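Local coordinates for probable adhesion protein (PDB 6R3Z) that probably carries ferrous iron as the solute-binding protein of a bacterial metal-ion transport system, and here holds nickel in a cleft between two lobes, at residues N109-S117 and H177-E186; S18-A28 and A140-R151. All blocks are in the same frame, centred on the assembly; numbering follows the deposited sequence.

Contact 1: N109-S117 and H177-E186; sequences NPHTFLSIS and HGAYDYLLRE. With NI (nickel (II) ion), chain B.
His111 and His177 converge on the nickel ion in the cleft of this two-lobed solute-binding fold, each giving NE2 at 2.2 Å from the metal. The two rings meet obliquely, planes 82° apart, with both NE2 atoms directed at the ion; His41, His66, His199 and His250 complete the six-histidine site. Behind the metal the packing is close. Ala179 slips its CA over the centre of the His111 ring, 3.6 Å from the centroid, an approach that the small side chain of alanine allows. Asn109 is a second-shell residue: with CG anti to its own N (chi1 -167°), its amide lies between the two segments. Its OD1 closes an Asx turn by accepting His111 N, and also accepts His111 ND1 at 2.8 Å in the ring plane, which fixes the ring's rotation and leaves NE2 for the metal. The other end of the amide reaches across, ND2 donating to Gly178 O at 2.8 Å. Tyr182 closes this packed part: its OH meets a lone pair of Asn109 O at 2.6 Å, while Thr112 CA lies over one ring face.

Toward Ser117 the contact gives way to solvent. Here Glu186 receives the first turn of helix 116-133, OE1 taking Ile116 N at 2.8 Å and the syn lone pair of OE2 taking Ser117 N. The first N-H groups of a helix lack a carbonyl one turn back, which suits a carboxylate and probably favours its charged form. Ser115, the N-cap, caps Ala118 N through OG. Ser117 OG reaches the anti side of the same OE2, and a water 2.7 Å from Ser115 OG donates to Tyr182 O.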
loop_
_atom_site.group_PDB
_atom_site.type_symbol
_atom_site.label_atom_id
_atom_site.label_comp_id
_atom_site.label_asym_id
_atom_site.label_seq_id
_atom_site.Cartn_x
_atom_site.Cartn_y
_atom_site.Cartn_z
ATOM N N ASN A 109 0.475 -9.173 -7.489
ATOM C CA ASN A 109 -0.164 -8.039 -6.838
ATOM C C ASN A 109 0.935 -7.131 -6.220
ATOM O O ASN A 109 1.670 -7.565 -5.338
ATOM C CB ASN A 109 -1.183 -8.491 -5.776
ATOM C CG ASN A 109 -2.072 -7.343 -5.308
ATOM O OD1 ASN A 109 -1.610 -6.203 -5.102
ATOM N ND2 ASN A 109 -3.359 -7.620 -5.114
ATOM N N PRO A 110 1.049 -5.868 -6.662
ATOM C CA PRO A 110 2.134 -5.011 -6.145
ATOM C C PRO A 110 1.857 -4.301 -4.812
ATOM O O PRO A 110 2.731 -3.561 -4.347
ATOM C CB PRO A 110 2.329 -4.003 -7.280
ATOM C CG PRO A 110 0.949 -3.832 -7.860
ATOM C CD PRO A 110 0.262 -5.173 -7.711
ATOM N N HIS A 111 0.649 -4.463 -4.230
ATOM C CA HIS A 111 0.239 -3.767 -2.989
ATOM C C HIS A 111 0.749 -4.417 -1.695
ATOM O O HIS A 111 -0.003 -4.540 -0.720
ATOM C CB HIS A 111 -1.290 -3.607 -2.951
ATOM C CG HIS A 111 -1.838 -2.859 -4.119
ATOM N ND1 HIS A 111 -2.207 -3.519 -5.284
ATOM C CD2 HIS A 111 -2.098 -1.533 -4.262
ATOM C CE1 HIS A 111 -2.665 -2.578 -6.097
ATOM N NE2 HIS A 111 -2.602 -1.364 -5.534
ATOM N N THR A 112 2.033 -4.833 -1.691
ATOM C CA THR A 112 2.672 -5.495 -0.531
ATOM C C THR A 112 2.672 -4.579 0.704
ATOM O O THR A 112 2.618 -5.076 1.847
ATOM C CB THR A 112 4.104 -5.908 -0.885
ATOM O OG1 THR A 112 4.860 -4.724 -1.175
ATOM C CG2 THR A 112 4.165 -6.904 -2.069
ATOM N N PHE A 113 2.707 -3.233 0.474
ATOM C CA PHE A 113 2.690 -2.249 1.576
ATOM C C PHE A 113 1.375 -2.273 2.372
ATOM O O PHE A 113 1.341 -1.756 3.482
ATOM C CB PHE A 113 3.004 -0.831 1.079
ATOM C CG PHE A 113 2.257 -0.444 -0.175
ATOM C CD1 PHE A 113 1.011 0.179 -0.098
ATOM C CD2 PHE A 113 2.801 -0.689 -1.434
ATOM C CE1 PHE A 113 0.326 0.555 -1.258
ATOM C CE2 PHE A 113 2.102 -0.330 -2.601
ATOM C CZ PHE A 113 0.860 0.275 -2.502
ATOM N N LEU A 114 0.305 -2.876 1.832
ATOM C CA LEU A 114 -0.949 -2.956 2.584
ATOM C C LEU A 114 -1.057 -4.301 3.314
ATOM O O LEU A 114 -2.028 -5.022 3.175
ATOM C CB LEU A 114 -2.183 -2.620 1.729
ATOM C CG LEU A 114 -2.172 -1.218 1.092
ATOM C CD1 LEU A 114 -3.242 -1.082 0.030
ATOM C CD2 LEU A 114 -2.292 -0.123 2.131
ATOM N N SER A 115 -0.006 -4.652 4.036
ATOM C CA SER A 115 0.111 -5.873 4.832
ATOM C C SER A 115 1.041 -5.521 5.966
ATOM O O SER A 115 2.092 -4.919 5.720
ATOM C CB SER A 115 0.742 -6.998 4.020
ATOM O OG SER A 115 1.279 -8.020 4.856
ATOM N N ILE A 116 0.685 -5.913 7.195
ATOM C CA ILE A 116 1.548 -5.634 8.341
ATOM C C ILE A 116 2.823 -6.483 8.233
ATOM O O ILE A 116 3.923 -5.949 8.407
ATOM C CB ILE A 116 0.783 -5.843 9.681
ATOM C CG1 ILE A 116 -0.365 -4.789 9.866
ATOM C CG2 ILE A 116 1.758 -5.844 10.897
ATOM C CD1 ILE A 116 0.065 -3.311 9.954
ATOM N N SER A 117 2.674 -7.809 7.980
ATOM C CA SER A 117 3.831 -8.714 7.871
ATOM C C SER A 117 4.775 -8.322 6.720
ATOM O O SER A 117 5.985 -8.269 6.932
ATOM C CB SER A 117 3.382 -10.168 7.734
ATOM O OG SER A 117 2.572 -10.334 6.585
ATOM N N HIS A 177 -10.676 -1.704 -6.024
ATOM C CA HIS A 177 -9.257 -1.691 -6.403
ATOM C C HIS A 177 -8.626 -2.991 -5.898
ATOM O O HIS A 177 -8.994 -3.456 -4.822
ATOM C CB HIS A 177 -8.565 -0.460 -5.788
ATOM C CG HIS A 177 -7.227 -0.120 -6.364
ATOM N ND1 HIS A 177 -7.111 0.674 -7.502
ATOM C CD2 HIS A 177 -5.987 -0.383 -5.890
ATOM C CE1 HIS A 177 -5.810 0.842 -7.691
ATOM N NE2 HIS A 177 -5.094 0.253 -6.727
ATOM N N GLY A 178 -7.713 -3.582 -6.672
ATOM C CA GLY A 178 -7.069 -4.844 -6.274
ATOM C C GLY A 178 -5.948 -4.661 -5.251
ATOM O O GLY A 178 -4.886 -5.269 -5.383
ATOM N N ALA A 179 -6.176 -3.829 -4.224
ATOM C CA ALA A 179 -5.162 -3.441 -3.245
ATOM C C ALA A 179 -5.113 -4.242 -1.952
ATOM O O ALA A 179 -4.159 -4.052 -1.187
ATOM C CB ALA A 179 -5.368 -1.970 -2.883
ATOM N N TYR A 180 -6.161 -5.045 -1.647
ATOM C CA TYR A 180 -6.324 -5.604 -0.302
ATOM C C TYR A 180 -6.143 -7.112 -0.130
ATOM O O TYR A 180 -6.433 -7.638 0.953
ATOM C CB TYR A 180 -7.699 -5.160 0.226
ATOM C CG TYR A 180 -7.836 -3.653 0.139
ATOM C CD1 TYR A 180 -7.040 -2.819 0.921
ATOM C CD2 TYR A 180 -8.593 -3.062 -0.872
ATOM C CE1 TYR A 180 -7.095 -1.432 0.795
ATOM C CE2 TYR A 180 -8.652 -1.671 -1.016
ATOM C CZ TYR A 180 -7.873 -0.861 -0.203
ATOM O OH TYR A 180 -7.910 0.512 -0.330
ATOM N N ASP A 181 -5.598 -7.796 -1.142
ATOM C CA ASP A 181 -5.373 -9.233 -1.015
ATOM C C ASP A 181 -4.383 -9.539 0.134
ATOM O O ASP A 181 -4.672 -10.428 0.933
ATOM C CB ASP A 181 -4.928 -9.821 -2.359
ATOM C CG ASP A 181 -5.970 -9.555 -3.441
ATOM O OD1 ASP A 181 -6.006 -8.408 -3.971
ATOM O OD2 ASP A 181 -6.773 -10.471 -3.731
ATOM N N TYR A 182 -3.272 -8.755 0.263
ATOM C CA TYR A 182 -2.306 -8.979 1.364
ATOM C C TYR A 182 -2.932 -8.618 2.714
ATOM O O TYR A 182 -2.694 -9.304 3.709
ATOM C CB TYR A 182 -1.031 -8.150 1.189
ATOM C CG TYR A 182 -0.248 -8.479 -0.056
ATOM C CD1 TYR A 182 0.631 -9.558 -0.085
ATOM C CD2 TYR A 182 -0.407 -7.732 -1.219
ATOM C CE1 TYR A 182 1.338 -9.884 -1.240
ATOM C CE2 TYR A 182 0.302 -8.045 -2.383
ATOM C CZ TYR A 182 1.169 -9.125 -2.386
ATOM O OH TYR A 182 1.875 -9.460 -3.515
ATOM N N LEU A 183 -3.719 -7.532 2.749
ATOM C CA LEU A 183 -4.389 -7.091 3.975
ATOM C C LEU A 183 -5.364 -8.160 4.474
ATOM O O LEU A 183 -5.333 -8.515 5.655
ATOM C CB LEU A 183 -5.128 -5.770 3.734
ATOM C CG LEU A 183 -5.613 -5.054 5.008
ATOM C CD1 LEU A 183 -5.505 -3.558 4.866
ATOM C CD2 LEU A 183 -7.028 -5.446 5.335
ATOM N N LEU A 184 -6.220 -8.680 3.575
ATOM C CA LEU A 184 -7.211 -9.681 3.959
ATOM C C LEU A 184 -6.571 -11.028 4.300
ATOM O O LEU A 184 -7.098 -11.742 5.155
ATOM C CB LEU A 184 -8.314 -9.789 2.893
ATOM C CG LEU A 184 -9.226 -8.530 2.912
ATOM C CD1 LEU A 184 -9.889 -8.294 1.595
ATOM C CD2 LEU A 184 -10.261 -8.611 4.034
ATOM N N ARG A 185 -5.386 -11.317 3.704
ATOM C CA ARG A 185 -4.607 -12.533 3.987
ATOM C C ARG A 185 -4.230 -12.573 5.486
ATOM O O ARG A 185 -4.073 -13.653 6.049
ATOM C CB ARG A 185 -3.317 -12.564 3.136
ATOM C CG ARG A 185 -2.652 -13.945 3.090
ATOM C CD ARG A 185 -1.556 -13.991 2.044
ATOM N NE ARG A 185 -1.239 -15.368 1.658
ATOM C CZ ARG A 185 -0.199 -16.056 2.116
ATOM N NH1 ARG A 185 0.647 -15.502 2.977
ATOM N NH2 ARG A 185 0.007 -17.303 1.714
ATOM N N GLU A 186 -4.120 -11.403 6.138
ATOM C CA GLU A 186 -3.763 -11.375 7.562
ATOM C C GLU A 186 -4.915 -11.748 8.495
ATOM O O GLU A 186 -4.707 -11.913 9.700
ATOM C CB GLU A 186 -3.145 -10.055 7.921
ATOM C CG GLU A 186 -1.929 -9.847 7.043
ATOM C CD GLU A 186 -0.995 -8.773 7.526
ATOM O OE1 GLU A 186 -1.454 -7.624 7.687
ATOM O OE2 GLU A 186 0.196 -9.084 7.745
HETATM NI NI NI B . -2.944 0.564 -6.545
HETATM O O HOH W 1 -0.025 -10.317 4.341
#

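Contact 2: S18-A28 and A140-R151; sequences SYVSNIVGDKA and AYTRNARAYAKR
Asn22 lies flat on Tyr148, its amide only 9° from parallel to the ring and its CB 3.7 Å from the ring centroid. With CG anti to its N (chi1 -171°), Tyr148 offers a broad face to this bump, while Tyr19 CD1 comes up at its edge, 4.0 Å from Tyr148 CE2. An asparagine suits the spot because its flat amide can stack and still bond at both ends: ND2 donates back to Ser18 O, one turn earlier, and OD1 accepts Arg151 NH2 at 2.9 Å. That acceptor lies in the guanidinium plane, although the donor stands above the plane of the amide carbonyl. Arg151 also forms a salt bridge to Glu262, and a water links its NH1 to Asn22 OD1.

Ile23 is the next bump. Its CG2 presses on Tyr141 CB at 3.8 Å and its CG1 faces the small Ala145, with Ile126 and Ala127 of helix 116-133 also touching the side chain. Helix 14-24 is the connection of a beta-alpha-beta crossover between strands 8-11 and 29-32; it packs across helix 138-160, with segment axes 7.9 Å apart and their directions at 124°.

Beyond Ile23 the Tyr141 ring becomes the projection, entering a hollow lined by Val24, Lys27 and Ala28. Val24 CG1 sits off-centre over the ring, and Ala28 CB is 3.9 Å from Tyr141 OH. Lys27 lays its aliphatic CD and CE along Ala140 CB, whose small size admits the chain. Between these bulges, Asn144 tucks its CB against the carbonyls of Asn22 and Ile23. Its ND2 donates to Ile23 O at 2.9 Å and to a water that in turn donates to Val24 O.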
loop_
_atom_site.group_PDB
_atom_site.type_symbol
_atom_site.label_atom_id
_atom_site.label_comp_id
_atom_site.label_asym_id
_atom_site.label_seq_id
_atom_site.Cartn_x
_atom_site.Cartn_y
_atom_site.Cartn_z
ATOM N N SER A 18 6.637 6.811 5.122
ATOM C CA SER A 18 6.460 6.404 6.531
ATOM C C SER A 18 7.536 5.413 6.985
ATOM O O SER A 18 8.143 5.615 8.051
ATOM C CB SER A 18 5.060 5.839 6.761
ATOM O OG SER A 18 4.075 6.862 6.736
ATOM N N TYR A 19 7.838 4.395 6.152
ATOM C CA TYR A 19 8.865 3.409 6.503
ATOM C C TYR A 19 10.211 4.112 6.683
ATOM O O TYR A 19 10.820 3.969 7.729
ATOM C CB TYR A 19 9.055 2.341 5.420
ATOM C CG TYR A 19 7.881 1.470 5.018
ATOM C CD1 TYR A 19 6.730 1.393 5.805
ATOM C CD2 TYR A 19 7.918 0.726 3.839
ATOM C CE1 TYR A 19 5.643 0.591 5.418
ATOM C CE2 TYR A 19 6.833 -0.045 3.430
ATOM C CZ TYR A 19 5.712 -0.133 4.231
ATOM O OH TYR A 19 4.675 -0.912 3.767
ATOM N N VAL A 20 10.685 4.850 5.644
ATOM C CA VAL A 20 12.023 5.455 5.674
ATOM C C VAL A 20 12.158 6.483 6.823
ATOM O O VAL A 20 13.147 6.424 7.563
ATOM C CB VAL A 20 12.425 6.005 4.275
ATOM C CG1 VAL A 20 13.763 6.740 4.328
ATOM C CG2 VAL A 20 12.483 4.855 3.245
ATOM N N SER A 21 11.156 7.371 7.011
ATOM C CA SER A 21 11.191 8.370 8.103
ATOM C C SER A 21 11.344 7.687 9.481
ATOM O O SER A 21 12.139 8.131 10.305
ATOM C CB SER A 21 9.919 9.219 8.094
ATOM O OG SER A 21 9.848 9.955 6.888
ATOM N N ASN A 22 10.599 6.591 9.713
ATOM C CA ASN A 22 10.695 5.865 10.988
ATOM C C ASN A 22 12.039 5.161 11.156
ATOM O O ASN A 22 12.555 5.105 12.273
ATOM C CB ASN A 22 9.522 4.929 11.179
ATOM C CG ASN A 22 8.354 5.685 11.760
ATOM O OD1 ASN A 22 8.298 5.913 12.978
ATOM N ND2 ASN A 22 7.404 6.107 10.910
ATOM N N ILE A 23 12.627 4.679 10.048
ATOM C CA ILE A 23 13.935 4.035 10.071
ATOM C C ILE A 23 15.067 5.072 10.359
ATOM O O ILE A 23 15.928 4.794 11.173
ATOM C CB ILE A 23 14.222 3.265 8.761
ATOM C CG1 ILE A 23 13.254 2.054 8.576
ATOM C CG2 ILE A 23 15.693 2.795 8.701
ATOM C CD1 ILE A 23 13.171 1.543 7.145
ATOM N N VAL A 24 15.109 6.186 9.620
ATOM C CA VAL A 24 16.228 7.139 9.713
ATOM C C VAL A 24 16.087 8.217 10.787
ATOM O O VAL A 24 17.104 8.764 11.231
ATOM C CB VAL A 24 16.527 7.798 8.329
ATOM C CG1 VAL A 24 16.741 6.732 7.257
ATOM C CG2 VAL A 24 15.429 8.789 7.913
ATOM N N GLY A 25 14.848 8.579 11.128
ATOM C CA GLY A 25 14.605 9.674 12.058
ATOM C C GLY A 25 15.229 10.955 11.520
ATOM O O GLY A 25 15.124 11.250 10.325
ATOM N N ASP A 26 15.983 11.661 12.362
ATOM C CA ASP A 26 16.642 12.892 11.917
ATOM C C ASP A 26 18.070 12.664 11.366
ATOM O O ASP A 26 18.782 13.637 11.127
ATOM C CB ASP A 26 16.631 13.931 13.059
ATOM C CG ASP A 26 17.357 13.493 14.323
ATOM O OD1 ASP A 26 18.285 12.641 14.224
ATOM O OD2 ASP A 26 17.026 14.024 15.411
ATOM N N LYS A 27 18.484 11.389 11.140
ATOM C CA LYS A 27 19.854 11.095 10.679
ATOM C C LYS A 27 20.039 11.205 9.157
ATOM O O LYS A 27 21.175 11.212 8.668
ATOM C CB LYS A 27 20.323 9.737 11.202
ATOM C CG LYS A 27 20.241 9.681 12.733
ATOM C CD LYS A 27 20.880 8.458 13.336
ATOM C CE LYS A 27 20.888 8.559 14.847
ATOM N NZ LYS A 27 21.923 9.508 15.339
ATOM N N ALA A 28 18.930 11.287 8.415
ATOM C CA ALA A 28 18.941 11.384 6.948
ATOM C C ALA A 28 17.748 12.217 6.499
ATOM O O ALA A 28 16.854 12.486 7.312
ATOM C CB ALA A 28 18.865 9.985 6.333
ATOM N N ALA A 140 21.742 2.527 14.400
ATOM C CA ALA A 140 20.552 3.362 14.648
ATOM C C ALA A 140 19.390 2.951 13.713
ATOM O O ALA A 140 18.253 2.775 14.185
ATOM C CB ALA A 140 20.888 4.829 14.458
ATOM N N TYR A 141 19.684 2.746 12.408
ATOM C CA TYR A 141 18.664 2.319 11.444
ATOM C C TYR A 141 18.049 0.968 11.848
ATOM O O TYR A 141 16.833 0.803 11.794
ATOM C CB TYR A 141 19.205 2.273 9.995
ATOM C CG TYR A 141 19.729 3.592 9.441
ATOM C CD1 TYR A 141 19.321 4.816 9.980
ATOM C CD2 TYR A 141 20.603 3.614 8.357
ATOM C CE1 TYR A 141 19.767 6.030 9.438
ATOM C CE2 TYR A 141 21.075 4.816 7.825
ATOM C CZ TYR A 141 20.644 6.020 8.358
ATOM O OH TYR A 141 21.163 7.188 7.860
ATOM N N THR A 142 18.890 0.028 12.287
ATOM C CA THR A 142 18.456 -1.297 12.734
ATOM C C THR A 142 17.575 -1.170 13.972
ATOM O O THR A 142 16.491 -1.768 14.012
ATOM C CB THR A 142 19.681 -2.222 12.927
ATOM O OG1 THR A 142 20.295 -2.390 11.642
ATOM C CG2 THR A 142 19.304 -3.599 13.493
ATOM N N ARG A 143 18.032 -0.383 14.967
ATOM C CA ARG A 143 17.294 -0.156 16.216
ATOM C C ARG A 143 15.899 0.448 15.925
ATOM O O ARG A 143 14.886 -0.047 16.432
ATOM C CB ARG A 143 18.106 0.756 17.133
ATOM C CG ARG A 143 17.556 0.899 18.539
ATOM C CD ARG A 143 18.558 1.633 19.433
ATOM N NE ARG A 143 18.886 2.970 18.926
ATOM C CZ ARG A 143 20.108 3.372 18.578
ATOM N NH1 ARG A 143 21.147 2.552 18.700
ATOM N NH2 ARG A 143 20.301 4.600 18.119
ATOM N N ASN A 144 15.863 1.485 15.063
ATOM C CA ASN A 144 14.627 2.178 14.689
ATOM C C ASN A 144 13.682 1.249 13.927
ATOM O O ASN A 144 12.476 1.258 14.197
ATOM C CB ASN A 144 14.944 3.425 13.872
ATOM C CG ASN A 144 15.637 4.530 14.654
ATOM O OD1 ASN A 144 15.651 4.564 15.901
ATOM N ND2 ASN A 144 16.240 5.462 13.935
ATOM N N ALA A 145 14.227 0.420 13.004
ATOM C CA ALA A 145 13.402 -0.519 12.259
ATOM C C ALA A 145 12.745 -1.523 13.235
ATOM O O ALA A 145 11.543 -1.783 13.118
ATOM C CB ALA A 145 14.228 -1.244 11.205
ATOM N N ARG A 146 13.504 -2.008 14.235
ATOM C CA ARG A 146 12.945 -2.949 15.210
ATOM C C ARG A 146 11.833 -2.303 16.062
ATOM O O ARG A 146 10.802 -2.945 16.267
ATOM C CB ARG A 146 14.039 -3.613 16.073
ATOM C CG ARG A 146 15.062 -4.437 15.273
ATOM C CD ARG A 146 14.461 -5.544 14.403
ATOM N NE ARG A 146 15.483 -6.304 13.665
ATOM C CZ ARG A 146 16.017 -5.935 12.501
ATOM N NH1 ARG A 146 16.929 -6.697 11.910
ATOM N NH2 ARG A 146 15.647 -4.794 11.922
ATOM N N ALA A 147 12.008 -1.031 16.496
ATOM C CA ALA A 147 10.983 -0.301 17.268
ATOM C C ALA A 147 9.728 -0.075 16.399
ATOM O O ALA A 147 8.600 -0.264 16.871
ATOM C CB ALA A 147 11.524 1.038 17.749
ATOM N N TYR A 148 9.932 0.237 15.118
ATOM C CA TYR A 148 8.820 0.498 14.212
ATOM C C TYR A 148 8.002 -0.778 13.981
ATOM O O TYR A 148 6.776 -0.727 14.086
ATOM C CB TYR A 148 9.300 1.109 12.889
ATOM C CG TYR A 148 8.176 1.588 11.992
ATOM C CD1 TYR A 148 7.201 2.471 12.464
ATOM C CD2 TYR A 148 8.134 1.231 10.645
ATOM C CE1 TYR A 148 6.207 2.973 11.618
ATOM C CE2 TYR A 148 7.119 1.686 9.806
ATOM C CZ TYR A 148 6.172 2.576 10.288
ATOM O OH TYR A 148 5.183 3.023 9.447
ATOM N N ALA A 149 8.692 -1.916 13.744
ATOM C CA ALA A 149 8.084 -3.244 13.570
ATOM C C ALA A 149 7.277 -3.634 14.825
ATOM O O ALA A 149 6.199 -4.212 14.692
ATOM C CB ALA A 149 9.164 -4.283 13.293
ATOM N N LYS A 150 7.758 -3.248 16.031
ATOM C CA LYS A 150 7.046 -3.540 17.281
ATOM C C LYS A 150 5.690 -2.778 17.285
ATOM O O LYS A 150 4.657 -3.357 17.650
ATOM C CB LYS A 150 7.916 -3.156 18.495
ATOM C CG LYS A 150 7.371 -3.674 19.813
ATOM C CD LYS A 150 8.270 -3.318 20.991
ATOM C CE LYS A 150 7.599 -3.698 22.291
ATOM N NZ LYS A 150 8.302 -3.125 23.464
ATOM N N ARG A 151 5.703 -1.500 16.851
ATOM C CA ARG A 151 4.492 -0.666 16.771
ATOM C C ARG A 151 3.502 -1.263 15.769
ATOM O O ARG A 151 2.308 -1.305 16.057
ATOM C CB ARG A 151 4.813 0.808 16.431
ATOM C CG ARG A 151 5.461 1.566 17.605
ATOM C CD ARG A 151 5.056 3.043 17.678
ATOM N NE ARG A 151 5.129 3.770 16.401
ATOM C CZ ARG A 151 6.243 4.252 15.850
ATOM N NH1 ARG A 151 7.422 4.050 16.432
ATOM N NH2 ARG A 151 6.186 4.934 14.707
HETATM O O HOH W 2 10.010 4.486 14.908
HETATM O O HOH W 3 17.427 8.100 14.150
#

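Overall arrangement
The segments alternate along the chain, in the order 18-28, 109-117, 140-151 and 177-186, so the two contacts interlock although their centres are 22 Å apart. Helix 116-133 begins in contact 1 and leads into helix 138-160, which supplies one side of contact 2. The contacts also touch: Phe113 CB packs 3.2 Å from Tyr19 OH, which hydrogen-bonds to Ser119 of helix 116-133. Contact 2 fixes a helix of the lobe built on strands 8-11 and 29-32 to helix 138-160; contact 1 lies deeper, joining the approach to helix 116-133 to the segment after strand 172-175 of the other sheet. This path from metal-binding His111 into both helices could relate metal binding to the lobes' relative position.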